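Local coordinates for protein glutathione S-transferase 2 (Heligmosomoides polygyrus, PDB 1TW9) that probably catalyses the conjugation of glutathione to electrophilic substrates with release of a halide, as a sigma-like glutathione transferase, at residues R12-V21 against W155-D166. Sequence-based numbering, arbitrary orientation.
Sequences RGAGECARQV and WVDLLVAEHVAD. Unlike the reference sequence in segment 12-21: V21 (reference Ile).
One amide nitrogen, Q20 NE2, lies between two carboxylates of like charge. It donates to E162 OE2 across the contact at 3.0 Å and to E16 OE2 on its own helix at 3.0 Å. Both acceptors lie in the amide plane. The amide reaches E162 from above the carboxylate plane, 65° out of it, but takes the anti lone pair of E16. The two OE2 atoms are 4.6 Å apart, and R201, salt-bridged to both carboxylates, probably offsets their repulsion; W197 NE1 hydrogen-bonds E16 OE2. An alanine at Q20 has no amide to share, so E16 and E162 would probably face each other with less to hold them in place.

Through its other oxygen, OE1, E162 meets R12. The salt bridge from R12 NE to E162 OE1 is long, 3.6 Å, and water 1 spans the pair with bonds of 2.8 Å to NE and 2.7 Å to OE1. R12 bends at chi3 (-58°), which brings its NH2 near D166 OD1 for a second long salt bridge. R12 NH1 hydrogen-bonds T204 O, and D166 pairs with R170.

Near W155 the contact is apolar. A trans chi1 (-178°) sets C17 SG at the edge of the W155 ring, near its plane and 4.2 Å from CE3. V21 CG2 rests on L158 CD1 at 3.8 Å.

Helices 16-24 and 155-170 meet where the thioredoxin-like N-terminal domain packs on the helical C-terminal domain. Helix 64-75 covers C17, V21 and W155, helix 82-101 packs on W155 and L159, and helix 179-189 backs L158.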
# COMPACT_ATOMS: atom_id res chain seq x y z
N ARG A 12 -10.33 12.50 -11.66
CA ARG A 12 -10.42 11.09 -11.27
C ARG A 12 -9.19 10.82 -10.42
O ARG A 12 -9.27 10.76 -9.21
CB ARG A 12 -10.50 10.15 -12.50
CG ARG A 12 -11.73 10.39 -13.36
CD ARG A 12 -11.82 9.46 -14.53
NE ARG A 12 -10.63 9.56 -15.39
CZ ARG A 12 -10.44 10.54 -16.25
NH1 ARG A 12 -11.39 11.42 -16.43
NH2 ARG A 12 -9.36 10.59 -17.02
N GLY A 13 -8.04 10.63 -11.07
CA GLY A 13 -6.76 10.58 -10.39
C GLY A 13 -6.74 9.62 -9.24
O GLY A 13 -7.28 8.53 -9.33
N ALA A 14 -6.13 10.06 -8.15
CA ALA A 14 -6.00 9.29 -6.93
C ALA A 14 -7.24 9.18 -6.09
O ALA A 14 -7.25 8.41 -5.15
CB ALA A 14 -4.84 9.87 -6.09
N GLY A 15 -8.27 9.97 -6.40
CA GLY A 15 -9.52 9.97 -5.64
C GLY A 15 -10.56 8.97 -6.17
O GLY A 15 -11.44 8.54 -5.46
N GLU A 16 -10.40 8.53 -7.42
CA GLU A 16 -11.46 7.85 -8.12
C GLU A 16 -11.78 6.47 -7.55
O GLU A 16 -12.93 6.10 -7.53
CB GLU A 16 -11.14 7.74 -9.58
CG GLU A 16 -12.26 7.23 -10.48
CD GLU A 16 -13.49 8.09 -10.54
OE1 GLU A 16 -13.49 9.24 -10.06
OE2 GLU A 16 -14.48 7.61 -11.14
N CYS A 17 -10.78 5.71 -7.13
CA CYS A 17 -11.09 4.34 -6.63
C CYS A 17 -11.99 4.47 -5.42
O CYS A 17 -13.07 3.85 -5.35
CB CYS A 17 -9.77 3.60 -6.45
SG CYS A 17 -10.04 1.91 -5.90
N ALA A 18 -11.66 5.39 -4.53
CA ALA A 18 -12.53 5.65 -3.39
C ALA A 18 -13.99 5.96 -3.83
O ALA A 18 -14.99 5.45 -3.24
CB ALA A 18 -11.93 6.66 -2.51
N ARG A 19 -14.14 6.88 -4.80
CA ARG A 19 -15.45 7.27 -5.32
C ARG A 19 -16.16 6.10 -5.86
O ARG A 19 -17.38 5.94 -5.70
CB ARG A 19 -15.30 8.36 -6.39
CG ARG A 19 -14.67 9.65 -5.89
CD ARG A 19 -14.88 10.72 -6.96
NE ARG A 19 -14.13 11.96 -6.67
CZ ARG A 19 -13.02 12.32 -7.29
NH1 ARG A 19 -12.49 11.54 -8.24
NH2 ARG A 19 -12.48 13.48 -7.01
N GLN A 20 -15.42 5.20 -6.52
CA GLN A 20 -16.07 4.02 -7.05
C GLN A 20 -16.46 2.96 -5.96
O GLN A 20 -17.44 2.26 -6.12
CB GLN A 20 -15.28 3.44 -8.16
CG GLN A 20 -15.21 4.36 -9.34
CD GLN A 20 -14.59 3.78 -10.54
OE1 GLN A 20 -14.38 2.56 -10.59
NE2 GLN A 20 -14.29 4.62 -11.52
N VAL A 21 -15.70 2.88 -4.87
CA VAL A 21 -16.10 2.05 -3.73
C VAL A 21 -17.42 2.57 -3.17
O VAL A 21 -18.34 1.83 -2.91
CB VAL A 21 -15.01 1.96 -2.69
CG1 VAL A 21 -15.50 1.25 -1.46
CG2 VAL A 21 -13.79 1.16 -3.31
N TRP A 155 -11.99 -3.94 -4.47
CA TRP A 155 -11.49 -2.56 -4.84
C TRP A 155 -10.35 -2.61 -5.83
O TRP A 155 -10.20 -1.66 -6.66
CB TRP A 155 -11.09 -1.79 -3.61
CG TRP A 155 -9.96 -2.35 -2.80
CD1 TRP A 155 -10.01 -3.35 -1.84
CD2 TRP A 155 -8.62 -1.83 -2.76
NE1 TRP A 155 -8.77 -3.49 -1.25
CE2 TRP A 155 -7.89 -2.61 -1.83
CE3 TRP A 155 -7.94 -0.88 -3.50
CZ2 TRP A 155 -6.53 -2.40 -1.57
CZ3 TRP A 155 -6.60 -0.67 -3.21
CH2 TRP A 155 -5.92 -1.41 -2.26
N VAL A 156 -9.57 -3.68 -5.84
CA VAL A 156 -8.46 -3.76 -6.85
C VAL A 156 -9.05 -4.04 -8.25
O VAL A 156 -8.52 -3.57 -9.25
CB VAL A 156 -7.32 -4.75 -6.53
CG1 VAL A 156 -7.77 -6.24 -6.71
CG2 VAL A 156 -6.10 -4.41 -7.38
N ASP A 157 -10.16 -4.76 -8.36
CA ASP A 157 -10.86 -4.85 -9.66
C ASP A 157 -11.23 -3.44 -10.19
O ASP A 157 -11.01 -3.13 -11.36
CB ASP A 157 -12.14 -5.64 -9.55
CG ASP A 157 -11.93 -7.07 -9.30
OD1 ASP A 157 -11.17 -7.77 -10.06
OD2 ASP A 157 -12.59 -7.59 -8.32
N LEU A 158 -11.79 -2.61 -9.32
CA LEU A 158 -12.10 -1.22 -9.62
C LEU A 158 -10.89 -0.42 -10.04
O LEU A 158 -10.97 0.36 -11.02
CB LEU A 158 -12.84 -0.45 -8.47
CG LEU A 158 -14.10 -1.04 -7.95
CD1 LEU A 158 -14.55 -0.35 -6.74
CD2 LEU A 158 -15.11 -1.06 -8.99
N LEU A 159 -9.78 -0.55 -9.33
CA LEU A 159 -8.59 0.24 -9.60
C LEU A 159 -8.01 -0.17 -10.99
O LEU A 159 -7.66 0.70 -11.79
CB LEU A 159 -7.63 -0.07 -8.48
CG LEU A 159 -6.30 0.62 -8.46
CD1 LEU A 159 -6.51 2.12 -8.27
CD2 LEU A 159 -5.42 0.08 -7.39
N VAL A 160 -7.89 -1.47 -11.20
CA VAL A 160 -7.34 -1.99 -12.47
C VAL A 160 -8.21 -1.63 -13.65
O VAL A 160 -7.67 -1.06 -14.65
CB VAL A 160 -7.00 -3.48 -12.38
CG1 VAL A 160 -6.52 -4.03 -13.77
CG2 VAL A 160 -5.82 -3.67 -11.35
N ALA A 161 -9.53 -1.86 -13.55
CA ALA A 161 -10.45 -1.67 -14.66
C ALA A 161 -10.46 -0.19 -15.04
O ALA A 161 -10.49 0.16 -16.20
CB ALA A 161 -11.87 -2.12 -14.30
N GLU A 162 -10.40 0.69 -14.05
CA GLU A 162 -10.42 2.11 -14.38
C GLU A 162 -9.18 2.57 -15.11
O GLU A 162 -9.24 3.32 -16.08
CB GLU A 162 -10.64 2.94 -13.09
CG GLU A 162 -10.57 4.45 -13.28
CD GLU A 162 -11.78 5.07 -14.02
OE1 GLU A 162 -11.60 6.18 -14.57
OE2 GLU A 162 -12.90 4.46 -14.14
N HIS A 163 -8.02 2.03 -14.71
CA HIS A 163 -6.79 2.36 -15.35
C HIS A 163 -6.80 1.85 -16.78
O HIS A 163 -6.45 2.57 -17.70
CB HIS A 163 -5.60 1.75 -14.59
CG HIS A 163 -4.28 2.05 -15.24
ND1 HIS A 163 -3.77 3.34 -15.35
CD2 HIS A 163 -3.43 1.25 -15.94
CE1 HIS A 163 -2.64 3.29 -16.04
NE2 HIS A 163 -2.42 2.05 -16.40
N VAL A 164 -7.23 0.62 -16.96
CA VAL A 164 -7.27 -0.01 -18.27
C VAL A 164 -8.21 0.75 -19.23
O VAL A 164 -7.87 0.95 -20.39
CB VAL A 164 -7.60 -1.54 -18.11
CG1 VAL A 164 -7.85 -2.19 -19.48
CG2 VAL A 164 -6.46 -2.22 -17.38
N ALA A 165 -9.35 1.21 -18.72
CA ALA A 165 -10.30 2.00 -19.49
C ALA A 165 -9.70 3.30 -19.93
O ALA A 165 -9.76 3.71 -21.10
CB ALA A 165 -11.59 2.27 -18.67
N ASP A 166 -9.06 3.96 -18.98
CA ASP A 166 -8.40 5.20 -19.23
C ASP A 166 -7.28 5.07 -20.25
O ASP A 166 -7.24 5.85 -21.22
CB ASP A 166 -7.79 5.69 -17.95
CG ASP A 166 -7.07 7.02 -18.10
OD1 ASP A 166 -7.42 7.85 -18.96
OD2 ASP A 166 -6.10 7.30 -17.37
O HOH W 1 -9.18 7.33 -14.41
O HOH W 2 -11.10 3.01 -9.57